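Local coordinates for phospho-2-dehydro-3-deoxyheptonate aldolase (Francisella tularensis, PDB 3TQK), which probably catalyses the condensation of phosphoenolpyruvate with D-erythrose 4-phosphate to give 3-deoxy-D-arabino-heptulosonate 7-phosphate, the first step towards chorismate, at residues Val53-Cys58 / Ile84-Arg89; His169-Ser174 / His204-Thr209; Val18-Ile23 / Leu122-Leu127; His243-Ile248 / Ser290-Gly295; Ser269-Ser274 / Val320-Val325. All coordinates share one frame; numbering follows the deposited sequence.

Contact 1. Residues Val53-Cys58 / Ile84-Arg89. With MN (manganese (II) ion), chain B.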
# COMPACT_ATOMS: atom_id res chain seq x y z
N VAL A 53 10.47 -5.77 23.67
CA VAL A 53 9.07 -6.14 23.85
C VAL A 53 8.20 -4.94 23.57
O VAL A 53 8.26 -3.94 24.30
CB VAL A 53 8.80 -6.68 25.27
CG1 VAL A 53 7.33 -7.00 25.46
CG2 VAL A 53 9.66 -7.92 25.55
N VAL A 54 7.43 -5.04 22.49
CA VAL A 54 6.50 -4.01 22.07
C VAL A 54 5.14 -4.46 22.56
O VAL A 54 4.56 -5.40 22.03
CB VAL A 54 6.47 -3.85 20.54
CG1 VAL A 54 5.36 -2.85 20.12
CG2 VAL A 54 7.83 -3.42 20.03
N VAL A 55 4.65 -3.78 23.60
CA VAL A 55 3.54 -4.28 24.35
C VAL A 55 2.56 -3.16 24.62
O VAL A 55 2.94 -2.06 25.02
CB VAL A 55 4.02 -4.92 25.69
CG1 VAL A 55 4.74 -3.89 26.55
CG2 VAL A 55 2.85 -5.51 26.44
N GLY A 56 1.29 -3.43 24.40
CA GLY A 56 0.26 -2.45 24.70
C GLY A 56 -1.05 -2.82 24.05
O GLY A 56 -1.20 -3.93 23.54
N PRO A 57 -2.02 -1.89 24.10
CA PRO A 57 -3.36 -2.09 23.53
C PRO A 57 -3.33 -2.33 22.03
O PRO A 57 -2.43 -1.84 21.34
CB PRO A 57 -4.05 -0.76 23.83
CG PRO A 57 -3.35 -0.23 25.02
CD PRO A 57 -1.93 -0.62 24.84
N CYS A 58 -4.31 -3.08 21.53
CA CYS A 58 -4.43 -3.31 20.09
C CYS A 58 -4.40 -1.96 19.37
O CYS A 58 -3.60 -1.75 18.46
CB CYS A 58 -5.71 -4.08 19.74
SG CYS A 58 -6.05 -4.18 17.95
N ILE A 84 15.30 -6.94 29.25
CA ILE A 84 14.22 -6.63 28.33
C ILE A 84 14.17 -5.14 28.05
O ILE A 84 14.32 -4.34 28.97
CB ILE A 84 12.88 -7.04 28.99
CG1 ILE A 84 12.57 -8.50 28.73
CG2 ILE A 84 11.74 -6.23 28.48
CD1 ILE A 84 11.33 -8.94 29.52
N LEU A 85 13.98 -4.75 26.79
CA LEU A 85 13.66 -3.37 26.46
C LEU A 85 12.16 -3.28 26.19
O LEU A 85 11.67 -3.87 25.22
CB LEU A 85 14.45 -2.89 25.24
CG LEU A 85 14.19 -1.44 24.80
CD1 LEU A 85 14.58 -0.43 25.89
CD2 LEU A 85 14.93 -1.12 23.50
N ILE A 86 11.44 -2.57 27.06
CA ILE A 86 10.00 -2.42 26.95
C ILE A 86 9.70 -1.18 26.15
O ILE A 86 10.21 -0.09 26.46
CB ILE A 86 9.31 -2.33 28.33
CG1 ILE A 86 9.37 -3.68 29.04
CG2 ILE A 86 7.85 -1.93 28.16
CD1 ILE A 86 9.06 -3.63 30.50
N ILE A 87 8.90 -1.36 25.10
CA ILE A 87 8.45 -0.27 24.25
C ILE A 87 6.94 -0.32 24.22
O ILE A 87 6.36 -1.36 23.92
CB ILE A 87 8.96 -0.41 22.81
CG1 ILE A 87 10.49 -0.42 22.79
CG2 ILE A 87 8.41 0.75 21.94
CD1 ILE A 87 11.07 -0.63 21.41
N MSE A 88 6.29 0.78 24.55
CA MSE A 88 4.84 0.76 24.59
C MSE A 88 4.20 0.94 23.23
O MSE A 88 4.52 1.86 22.49
CB MSE A 88 4.24 1.82 25.48
CG MSE A 88 2.71 1.73 25.37
SE MSE A 88 1.92 2.49 26.82
CE MSE A 88 0.04 2.66 26.24
N ARG A 89 3.23 0.07 22.98
CA ARG A 89 2.49 0.04 21.74
C ARG A 89 1.42 1.13 21.77
O ARG A 89 0.51 1.11 22.62
CB ARG A 89 1.87 -1.35 21.60
CG ARG A 89 1.14 -1.64 20.33
CD ARG A 89 0.30 -2.91 20.49
NE ARG A 89 -0.71 -2.92 19.44
CZ ARG A 89 -0.53 -3.42 18.23
NH1 ARG A 89 0.60 -4.03 17.90
NH2 ARG A 89 -1.51 -3.33 17.33
MN MN B . -4.44 -5.75 16.71
O HOH W 1 1.79 -5.96 20.26
O HOH W 2 -1.80 0.93 21.08
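R89 reaches P57 and C58 at one end of a parallel strand pair, and V53 meets I84 and L85 at the other; R89 and V53 bury the most surface in the contact. These are the first two strands of a TIM barrel, joined in a right-handed beta-alpha-beta crossover through helix 63-80. At the V53 end the backbone does most of the work. V53 N donates to L85 O at 2.7 Å, and I87 N returns a bond to V53 O at 2.8 Å; V55 continues the alternation with I87 and R89. The V53 side chain lays CG2 against I84 CG2 at 4.0 Å, on the helix-covered side of the barrel wall, where L334 and L337 of helix 327-344 also pack. V54 turns to the other face with I87, and its CG1 crosses the base of the R89 chain.

Beyond G56 the strand pairing ends and the R89 side chain takes over. With CG anti to the backbone N (chi1 -175°) and the chain extended as far as NE, the guanidinium travels alongside P57 to the loop that carries the metal ligand C58. R89 NE donates to P57 O at 2.8 Å, in the guanidinium plane but bent at the hydrogen (133°). C58 O is gripped side-on by two nitrogens: R89 NH2 bonds C58 O at 2.9 Å on a lone pair, while NE reaches it from above the carbonyl plane. One residue thus fixes two successive carbonyls beside the site, and C58 SG binds the manganese ion at 2.6 Å.

Contact 2. Residues His169-Ser174 / His204-Thr209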
# COMPACT_ATOMS: atom_id res chain seq x y z
N HIS A 169 5.52 2.87 1.05
CA HIS A 169 5.79 2.49 2.43
C HIS A 169 7.26 2.07 2.66
O HIS A 169 7.85 2.43 3.68
CB HIS A 169 4.80 1.42 2.90
CG HIS A 169 3.42 1.97 3.07
ND1 HIS A 169 2.54 2.10 2.02
CD2 HIS A 169 2.81 2.51 4.15
CE1 HIS A 169 1.42 2.66 2.46
NE2 HIS A 169 1.56 2.91 3.75
N ARG A 170 7.84 1.36 1.69
CA ARG A 170 9.27 1.07 1.73
C ARG A 170 10.06 2.38 1.64
O ARG A 170 10.99 2.62 2.40
CB ARG A 170 9.63 0.11 0.61
CG ARG A 170 8.93 -1.24 0.71
CD ARG A 170 8.94 -2.01 -0.61
NE ARG A 170 8.45 -3.38 -0.41
CZ ARG A 170 8.75 -4.42 -1.18
NH1 ARG A 170 9.53 -4.27 -2.23
NH2 ARG A 170 8.25 -5.62 -0.91
N GLU A 171 9.65 3.27 0.75
CA GLU A 171 10.32 4.56 0.59
C GLU A 171 10.23 5.42 1.85
O GLU A 171 11.22 6.02 2.29
CB GLU A 171 9.68 5.31 -0.57
CG GLU A 171 9.92 4.61 -1.92
CD GLU A 171 9.09 5.17 -3.04
OE1 GLU A 171 8.06 5.84 -2.79
OE2 GLU A 171 9.47 4.94 -4.19
N LEU A 172 9.03 5.47 2.41
CA LEU A 172 8.75 6.16 3.66
C LEU A 172 9.65 5.64 4.77
O LEU A 172 10.26 6.42 5.50
CB LEU A 172 7.27 5.96 4.04
CG LEU A 172 6.84 6.34 5.44
CD1 LEU A 172 6.92 7.87 5.62
CD2 LEU A 172 5.44 5.85 5.71
N ALA A 173 9.75 4.32 4.89
CA ALA A 173 10.56 3.72 5.93
C ALA A 173 12.01 4.08 5.75
O ALA A 173 12.72 4.27 6.73
CB ALA A 173 10.40 2.19 5.94
N SER A 174 12.45 4.19 4.49
CA SER A 174 13.84 4.53 4.18
C SER A 174 14.22 5.95 4.63
O SER A 174 15.41 6.29 4.66
CB SER A 174 14.13 4.39 2.68
OG SER A 174 13.61 5.50 1.95
N HIS A 204 16.13 6.72 -1.53
CA HIS A 204 15.02 6.85 -2.45
C HIS A 204 14.69 8.34 -2.63
O HIS A 204 14.91 9.15 -1.72
CB HIS A 204 13.78 6.13 -1.87
CG HIS A 204 13.88 4.64 -1.87
ND1 HIS A 204 13.57 3.88 -2.97
CD2 HIS A 204 14.27 3.77 -0.91
CE1 HIS A 204 13.76 2.60 -2.69
NE2 HIS A 204 14.17 2.50 -1.43
N HIS A 205 14.19 8.68 -3.81
CA HIS A 205 13.50 9.94 -4.03
C HIS A 205 12.01 9.60 -4.13
O HIS A 205 11.62 8.75 -4.92
CB HIS A 205 13.98 10.61 -5.32
CG HIS A 205 15.30 11.32 -5.19
ND1 HIS A 205 16.48 10.66 -4.93
CD2 HIS A 205 15.61 12.63 -5.30
CE1 HIS A 205 17.47 11.53 -4.89
NE2 HIS A 205 16.97 12.73 -5.12
N PHE A 206 11.19 10.25 -3.31
CA PHE A 206 9.74 10.02 -3.36
C PHE A 206 8.95 11.23 -2.91
O PHE A 206 9.49 12.12 -2.27
CB PHE A 206 9.36 8.80 -2.52
CG PHE A 206 9.31 9.05 -1.02
CD1 PHE A 206 10.46 9.25 -0.29
CD2 PHE A 206 8.11 9.02 -0.35
CE1 PHE A 206 10.40 9.45 1.08
CE2 PHE A 206 8.05 9.20 1.01
CZ PHE A 206 9.20 9.42 1.73
N LEU A 207 7.67 11.25 -3.26
CA LEU A 207 6.78 12.33 -2.91
C LEU A 207 6.21 12.14 -1.50
O LEU A 207 5.70 11.05 -1.17
CB LEU A 207 5.68 12.43 -3.94
CG LEU A 207 6.20 12.67 -5.36
CD1 LEU A 207 5.06 12.52 -6.37
CD2 LEU A 207 6.88 14.04 -5.48
N SER A 208 6.33 13.18 -0.68
CA SER A 208 5.85 13.14 0.70
C SER A 208 5.38 14.54 1.05
O SER A 208 5.11 15.34 0.16
CB SER A 208 6.95 12.69 1.65
OG SER A 208 6.41 12.36 2.94
N THR A 209 5.25 14.81 2.35
CA THR A 209 4.75 16.10 2.81
C THR A 209 5.65 16.68 3.90
O THR A 209 6.31 15.94 4.63
CB THR A 209 3.26 16.01 3.30
OG1 THR A 209 3.16 15.15 4.45
CG2 THR A 209 2.34 15.48 2.18
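E171 is the centre of this contact: its CB and CG pack over the faces of two aromatic rings that strand 205-209 and the residue before it present to helix 167-173. E171 CB lies 3.8 Å above the F206 ring plane, displaced toward the rim, and E171 CG sits over the H204 imidazole, 4.2 Å from its centroid and 26° off the normal. Both are CH-pi contacts. The tight spot is E171 OE1, 3.2 Å from F206 CB. The F206 ring owes its place to chi1 of 78°, which sets CG between the backbone N and carbonyl carbon; its far end, CZ, comes to 3.8 Å from L172 CA. S174 meets H204 at the imidazole edge, S174 OG lying 3.4 Å from H204 CD2.

Packing is looser beyond F206. The helix and strand axes run nearly perpendicular (94°), so S208 and T209 diverge from the helix, and H205, partly exposed, turns its side chain away to stack on Y114 of the second subunit.

No hydrogen bond crosses between the two segments; polar partners come from outside them. H204 ND1 bonds K102 NZ of the second subunit, which also forms a long, weak ion pair with E171 OE2. Packing within the chain thus places H204 ND1 and E171 OE2 within reach of one lysine of the partner.

Contact 3. Residues Val18-Ile23 / Leu122-Leu127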
# COMPACT_ATOMS: atom_id res chain seq x y z
N VAL A 18 2.08 23.42 13.36
CA VAL A 18 1.25 24.10 14.33
C VAL A 18 1.13 23.21 15.56
O VAL A 18 1.32 23.68 16.68
CB VAL A 18 -0.13 24.45 13.73
CG1 VAL A 18 -1.05 24.96 14.79
CG2 VAL A 18 0.04 25.49 12.59
N LEU A 19 0.87 21.92 15.36
CA LEU A 19 0.75 21.01 16.49
C LEU A 19 2.07 20.84 17.22
O LEU A 19 2.08 20.62 18.42
CB LEU A 19 0.22 19.64 16.06
CG LEU A 19 -1.10 19.59 15.29
CD1 LEU A 19 -1.77 18.21 15.42
CD2 LEU A 19 -2.01 20.70 15.70
N ILE A 20 3.18 20.93 16.49
CA ILE A 20 4.51 20.89 17.09
C ILE A 20 4.77 22.12 17.95
O ILE A 20 5.36 22.00 19.02
CB ILE A 20 5.62 20.68 16.02
CG1 ILE A 20 5.51 19.27 15.43
CG2 ILE A 20 7.04 20.89 16.63
CD1 ILE A 20 6.26 19.04 14.13
N GLN A 21 4.33 23.29 17.52
CA GLN A 21 4.40 24.49 18.36
C GLN A 21 3.52 24.35 19.59
O GLN A 21 3.96 24.64 20.69
CB GLN A 21 4.00 25.76 17.59
CG GLN A 21 5.00 26.17 16.49
CD GLN A 21 4.98 27.67 16.17
OE1 GLN A 21 5.54 28.48 16.93
NE2 GLN A 21 4.34 28.04 15.05
N ASP A 22 2.28 23.92 19.38
CA ASP A 22 1.33 23.72 20.48
C ASP A 22 1.79 22.64 21.46
O ASP A 22 1.59 22.78 22.67
CB ASP A 22 -0.06 23.34 19.93
CG ASP A 22 -0.76 24.51 19.23
OD1 ASP A 22 -0.34 25.67 19.39
OD2 ASP A 22 -1.77 24.27 18.53
N ILE A 23 2.40 21.57 20.94
CA ILE A 23 2.75 20.39 21.73
C ILE A 23 4.24 20.08 21.50
O ILE A 23 4.58 19.16 20.75
CB ILE A 23 1.86 19.17 21.35
CG1 ILE A 23 0.37 19.50 21.45
CG2 ILE A 23 2.16 17.97 22.23
CD1 ILE A 23 -0.53 18.45 20.79
N LEU A 122 -4.58 14.95 19.64
CA LEU A 122 -4.56 14.09 20.83
C LEU A 122 -3.54 12.94 20.71
O LEU A 122 -2.98 12.50 21.72
CB LEU A 122 -5.97 13.58 21.12
CG LEU A 122 -7.01 14.67 21.44
CD1 LEU A 122 -8.34 14.04 21.84
CD2 LEU A 122 -6.53 15.62 22.54
N ALA A 123 -3.29 12.47 19.49
CA ALA A 123 -2.32 11.40 19.26
C ALA A 123 -0.93 11.90 19.62
O ALA A 123 -0.20 11.25 20.38
CB ALA A 123 -2.36 10.92 17.81
N ARG A 124 -0.58 13.07 19.10
CA ARG A 124 0.71 13.65 19.41
C ARG A 124 0.81 13.93 20.90
O ARG A 124 1.83 13.63 21.51
CB ARG A 124 0.95 14.95 18.64
CG ARG A 124 2.36 15.49 18.85
CD ARG A 124 2.57 16.85 18.22
NE ARG A 124 3.80 17.42 18.73
CZ ARG A 124 5.01 17.05 18.34
NH1 ARG A 124 5.17 16.12 17.40
NH2 ARG A 124 6.07 17.60 18.90
N ASN A 125 -0.25 14.49 21.49
CA ASN A 125 -0.23 14.84 22.91
C ASN A 125 -0.08 13.59 23.78
O ASN A 125 0.60 13.63 24.81
CB ASN A 125 -1.46 15.67 23.34
CG ASN A 125 -1.13 16.69 24.44
OD1 ASN A 125 -0.26 16.46 25.27
ND2 ASN A 125 -1.82 17.83 24.43
N LEU A 126 -0.68 12.49 23.37
CA LEU A 126 -0.50 11.22 24.08
C LEU A 126 0.97 10.76 24.02
O LEU A 126 1.57 10.41 25.04
CB LEU A 126 -1.41 10.14 23.50
CG LEU A 126 -1.32 8.75 24.13
CD1 LEU A 126 -1.52 8.81 25.65
CD2 LEU A 126 -2.33 7.83 23.48
N LEU A 127 1.53 10.78 22.83
CA LEU A 127 2.92 10.39 22.64
C LEU A 127 3.87 11.30 23.39
O LEU A 127 4.86 10.84 23.97
CB LEU A 127 3.27 10.37 21.16
CG LEU A 127 2.66 9.22 20.38
CD1 LEU A 127 2.77 9.54 18.90
CD2 LEU A 127 3.33 7.87 20.72
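R124 reaches from helix 116-132 to the C-terminal end of helix 16-22, and its side chain runs along I23, meeting L19 and I20 on the way. CB starts toward the N-terminal helix, with CG anti to the backbone N (chi1 -174°), and the chain then stays extended to NE, which carries the guanidinium to the backbone of I23. R124 CG passes I23 CG2 at 4.2 Å. R124 CD comes next and faces both L19 O (3.8 Å) and I23 CB (4.0 Å). The I23 and R124 side chains slide past each other in opposite directions.

At the tip, R124 NE and NH2 both donate to I23 O, each at 2.8 Å and with the acceptor only 4° out of the guanidinium plane. The grip is side-on, two nitrogens on one oxygen; NH2 approaches almost end-on to the carbonyl, at a C=O...N angle of 162°. Over the centre of one face of the R124 guanidinium, 3.6 Å from the plane, lies I20 CG1. NH2 also forms a salt bridge to E152, and NH1 bonds Y149 O, so the rotation of the group is fixed by its bonds and by I20 over one face.

I23 adds an apolar edge, its CD1 resting 3.9 Å from N125 CB. I23 is the first residue to leave helical geometry, so an arginine side chain takes the carbonyl at the C-terminal end of helix 16-22, joining the N-terminal part of the chain to an outer helix of the TIM barrel.

Contact 4. Residues His243-Ile248 / Ser290-Gly295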
# COMPACT_ATOMS: atom_id res chain seq x y z
N HIS A 243 10.26 -21.84 11.03
CA HIS A 243 9.93 -20.59 10.35
C HIS A 243 10.97 -19.49 10.60
O HIS A 243 11.25 -18.66 9.71
CB HIS A 243 8.53 -20.11 10.80
CG HIS A 243 7.41 -20.95 10.28
ND1 HIS A 243 6.80 -21.94 11.03
CD2 HIS A 243 6.79 -20.96 9.07
CE1 HIS A 243 5.86 -22.52 10.30
NE2 HIS A 243 5.83 -21.94 9.11
N VAL A 244 11.53 -19.47 11.79
CA VAL A 244 12.54 -18.47 12.13
C VAL A 244 13.83 -18.71 11.35
O VAL A 244 14.40 -17.77 10.80
CB VAL A 244 12.81 -18.41 13.64
CG1 VAL A 244 13.94 -17.44 13.95
CG2 VAL A 244 11.53 -18.01 14.39
N ASP A 245 14.28 -19.96 11.29
CA ASP A 245 15.45 -20.35 10.48
C ASP A 245 15.27 -19.96 9.01
O ASP A 245 16.21 -19.46 8.39
CB ASP A 245 15.72 -21.88 10.53
CG ASP A 245 16.28 -22.36 11.86
OD1 ASP A 245 16.77 -21.55 12.67
OD2 ASP A 245 16.23 -23.58 12.11
N ASP A 246 14.08 -20.19 8.47
CA ASP A 246 13.77 -19.87 7.07
C ASP A 246 13.88 -18.38 6.82
O ASP A 246 14.43 -17.94 5.80
CB ASP A 246 12.37 -20.35 6.70
CG ASP A 246 11.95 -19.93 5.28
OD1 ASP A 246 12.27 -20.65 4.32
OD2 ASP A 246 11.27 -18.90 5.14
N CYS A 247 13.32 -17.60 7.75
CA CYS A 247 13.36 -16.15 7.65
C CYS A 247 14.81 -15.66 7.67
O CYS A 247 15.20 -14.84 6.83
CB CYS A 247 12.56 -15.51 8.80
SG CYS A 247 12.42 -13.72 8.69
N ILE A 248 15.59 -16.16 8.63
CA ILE A 248 17.02 -15.86 8.72
C ILE A 248 17.76 -16.22 7.42
O ILE A 248 18.56 -15.42 6.93
CB ILE A 248 17.70 -16.57 9.94
CG1 ILE A 248 17.22 -15.95 11.25
CG2 ILE A 248 19.21 -16.45 9.87
CD1 ILE A 248 17.60 -14.47 11.43
N SER A 290 19.29 -19.63 20.93
CA SER A 290 19.64 -18.93 19.71
C SER A 290 19.40 -17.43 19.89
O SER A 290 18.48 -17.03 20.60
CB SER A 290 18.81 -19.48 18.55
OG SER A 290 18.91 -18.67 17.39
N ASN A 291 20.24 -16.61 19.27
CA ASN A 291 20.11 -15.17 19.33
C ASN A 291 19.37 -14.63 18.09
O ASN A 291 19.41 -13.43 17.83
CB ASN A 291 21.50 -14.50 19.48
CG ASN A 291 22.06 -14.61 20.92
OD1 ASN A 291 21.91 -15.63 21.58
ND2 ASN A 291 22.74 -13.56 21.38
N ASP A 292 18.70 -15.50 17.33
CA ASP A 292 17.99 -15.10 16.10
C ASP A 292 16.76 -14.23 16.35
O ASP A 292 16.46 -13.34 15.55
CB ASP A 292 17.55 -16.32 15.29
CG ASP A 292 18.71 -17.07 14.63
OD1 ASP A 292 19.77 -16.47 14.38
OD2 ASP A 292 18.52 -18.26 14.33
N ILE A 293 16.01 -14.55 17.40
CA ILE A 293 14.85 -13.77 17.80
C ILE A 293 15.34 -12.67 18.72
O ILE A 293 15.99 -12.97 19.73
CB ILE A 293 13.79 -14.63 18.52
CG1 ILE A 293 13.30 -15.78 17.63
CG2 ILE A 293 12.61 -13.77 18.95
CD1 ILE A 293 12.50 -16.89 18.36
N PHE A 294 15.07 -11.42 18.37
CA PHE A 294 15.43 -10.29 19.23
C PHE A 294 14.25 -9.68 19.97
O PHE A 294 14.45 -8.97 20.96
CB PHE A 294 16.12 -9.17 18.44
CG PHE A 294 15.18 -8.25 17.70
CD1 PHE A 294 14.60 -7.16 18.33
CD2 PHE A 294 14.90 -8.46 16.35
CE1 PHE A 294 13.75 -6.31 17.66
CE2 PHE A 294 14.05 -7.61 15.66
CZ PHE A 294 13.47 -6.53 16.32
N GLY A 295 13.03 -9.92 19.48
CA GLY A 295 11.86 -9.20 19.99
C GLY A 295 10.54 -9.93 19.81
O GLY A 295 10.43 -10.87 19.01
O HOH W 3 16.60 -19.91 14.79
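I248 CG1 lies over one face of the D292 carboxylate, 3.9 Å from D292 CG, while a water meets D292 OD2 at the edge, near the carboxylate plane; the D245 carboxylate is turned 88° to that of D292. They sit where helix 241-253 of the TIM barrel's outer layer packs on the start of barrel strand 293-299. D245 OD1 stands 4.1 Å from D292 OD2. Such like charges would repel one another, yet the water lies between them and donates to both oxygens, which probably eases the repulsion.

Next to the carboxylates the contact is apolar. V244 places CG1 anti to its amide nitrogen (chi1 175°), and that methyl touches both D292 CB, at 4.0 Å, and I293 CG1, at 4.1 Å; the V244 and I293 chains cross at about a right angle. I262, from the neighbouring strand 260-263, is packed by both V244 and I293, so the helix beds down on two adjacent strands. I248 in turn also covers V260.

On the strand side the loop is shaped by an ST turn, in which D292 N donates to S290 OG at an N-H...O angle of 157°. This fixes the backbone just ahead of the strand and hence the origin of the D292 side chain; D292 OD2 accepts from the bridging water, whose oxygen is 2.6 Å away.

Contact 5. Residues Ser269-Ser274 / Val320-Val325. With MN (manganese (II) ion), chain B.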
# COMPACT_ATOMS: atom_id res chain seq x y z
N SER A 269 -1.50 -16.03 17.21
CA SER A 269 -2.44 -16.48 18.23
C SER A 269 -3.78 -16.86 17.60
O SER A 269 -4.67 -17.38 18.27
CB SER A 269 -2.66 -15.39 19.30
OG SER A 269 -3.46 -14.33 18.83
N GLN A 270 -3.90 -16.60 16.29
CA GLN A 270 -5.14 -16.77 15.53
C GLN A 270 -6.28 -15.94 16.15
O GLN A 270 -7.42 -16.38 16.22
CB GLN A 270 -5.50 -18.26 15.39
CG GLN A 270 -4.49 -19.04 14.53
CD GLN A 270 -4.63 -20.55 14.65
OE1 GLN A 270 -4.55 -21.11 15.75
NE2 GLN A 270 -4.80 -21.21 13.52
N LYS A 271 -5.93 -14.73 16.60
CA LYS A 271 -6.89 -13.79 17.18
C LYS A 271 -7.36 -14.16 18.61
O LYS A 271 -8.14 -13.42 19.23
CB LYS A 271 -8.11 -13.60 16.24
CG LYS A 271 -8.39 -12.15 15.84
CD LYS A 271 -7.76 -11.80 14.47
CE LYS A 271 -7.77 -10.29 14.17
NZ LYS A 271 -6.45 -9.64 14.49
N ASP A 272 -6.89 -15.29 19.12
CA ASP A 272 -7.25 -15.76 20.47
C ASP A 272 -6.24 -15.14 21.45
O ASP A 272 -5.07 -15.51 21.45
CB ASP A 272 -7.20 -17.29 20.51
CG ASP A 272 -7.90 -17.87 21.74
OD1 ASP A 272 -8.18 -17.12 22.69
OD2 ASP A 272 -8.16 -19.09 21.74
N HIS A 273 -6.69 -14.20 22.27
CA HIS A 273 -5.80 -13.54 23.24
C HIS A 273 -5.19 -14.49 24.30
O HIS A 273 -4.08 -14.24 24.80
CB HIS A 273 -6.50 -12.34 23.91
CG HIS A 273 -7.64 -12.71 24.81
ND1 HIS A 273 -8.87 -13.12 24.33
CD2 HIS A 273 -7.75 -12.70 26.16
CE1 HIS A 273 -9.68 -13.36 25.35
NE2 HIS A 273 -9.03 -13.11 26.47
N SER A 274 -5.89 -15.57 24.60
CA SER A 274 -5.44 -16.57 25.59
C SER A 274 -4.43 -17.57 25.01
O SER A 274 -4.02 -18.51 25.70
CB SER A 274 -6.64 -17.34 26.13
OG SER A 274 -7.29 -18.04 25.08
N VAL A 320 -11.41 -2.09 22.26
CA VAL A 320 -12.55 -1.87 21.38
C VAL A 320 -12.30 -2.50 20.00
O VAL A 320 -13.19 -2.51 19.16
CB VAL A 320 -12.80 -0.35 21.27
CG1 VAL A 320 -12.53 0.16 19.85
CG2 VAL A 320 -14.18 0.01 21.80
N THR A 321 -11.09 -3.03 19.80
CA THR A 321 -10.72 -3.75 18.58
C THR A 321 -10.32 -5.20 18.94
O THR A 321 -11.16 -5.95 19.46
CB THR A 321 -9.60 -3.00 17.78
OG1 THR A 321 -8.48 -2.71 18.63
CG2 THR A 321 -10.13 -1.70 17.20
N ASP A 322 -9.07 -5.60 18.70
CA ASP A 322 -8.67 -7.00 18.92
C ASP A 322 -8.60 -7.33 20.42
O ASP A 322 -8.43 -6.45 21.27
CB ASP A 322 -7.33 -7.33 18.25
CG ASP A 322 -7.38 -7.27 16.70
OD1 ASP A 322 -8.45 -7.56 16.10
OD2 ASP A 322 -6.33 -6.97 16.10
N LYS A 323 -8.74 -8.62 20.72
CA LYS A 323 -8.68 -9.09 22.10
C LYS A 323 -7.26 -8.97 22.65
O LYS A 323 -6.29 -9.36 21.99
CB LYS A 323 -9.18 -10.54 22.18
CG LYS A 323 -10.69 -10.68 21.90
CD LYS A 323 -11.16 -12.14 21.71
CE LYS A 323 -12.68 -12.20 21.53
NZ LYS A 323 -13.16 -13.47 20.91
N CYS A 324 -7.15 -8.39 23.84
CA CYS A 324 -5.87 -8.21 24.52
C CYS A 324 -5.85 -9.01 25.82
O CYS A 324 -6.90 -9.24 26.44
CB CYS A 324 -5.67 -6.73 24.85
SG CYS A 324 -5.61 -5.62 23.41
N VAL A 325 -4.65 -9.42 26.24
CA VAL A 325 -4.47 -9.97 27.59
C VAL A 325 -4.50 -8.84 28.62
O VAL A 325 -4.23 -7.69 28.29
CB VAL A 325 -3.16 -10.79 27.72
CG1 VAL A 325 -3.14 -11.93 26.71
CG2 VAL A 325 -1.92 -9.91 27.55
MN MN B . -4.44 -5.75 16.71
O HOH W 4 -9.46 -10.69 18.72
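K271 and H273 meet D322-V325 across two irregular loops, the first opened by a type I' turn from S269 to D272 in which Q270 and K271 have positive phi; the CA atoms of H273 and K323 come within 5.4 Å. H273, which buries the most surface in the contact, has CG between its backbone N and carbonyl carbon (chi1 67°). Its imidazole thereby sits obliquely against K323, H273 ND1 lying 3.4 Å from K323 CB, while H273 CD2 comes to 3.6 Å from C324 O. ND1 has no polar partner in the model, so this end of the ring is held by carbon contacts. V325 CG1 adds to the packing from beside the H273 carbonyl.

The K271 chain, bent at chi2 and chi4, brings its ammonium to D322. K271 NZ gives a weak hydrogen bond to D322 OD2, 3.1 Å away, and lies 3.3 Å from D322 OD1 in the same salt bridge. A water joins K271 O to K323 N as well, linking the loop backbones.

D322 OD2 also binds the manganese ion at 2.3 Å, alongside C58, H266 and E299. K271 is thus a second-shell partner: D322 OD2 is shared between the metal and K271 NZ, so the lysine may help to set the orientation of the metal-binding carboxylate.

In the fold
From the N terminus, contact 3 opens first, bringing helix 16-22 to helix 116-132, and closes only after contact 1, which joins the first two barrel strands and nests inside it. Contact 2 follows in series, setting helix 167-173 against the two-stranded hairpin that begins with strand 205-209, near the second subunit. Contacts 4 and 5 cross, because 269-274 lies between the segments of contact 4 and 320-325 lies beyond them. Contact 4 joins strand 293-299, neighbour of strand 51-56 in the closed barrel, to an outer helix. Contact 5 joins the loops after helix 266-269 and strand 318-319, and touches contact 1 at the manganese ion. Contacts 3 and 4 lie on opposite sides of the chain's centre.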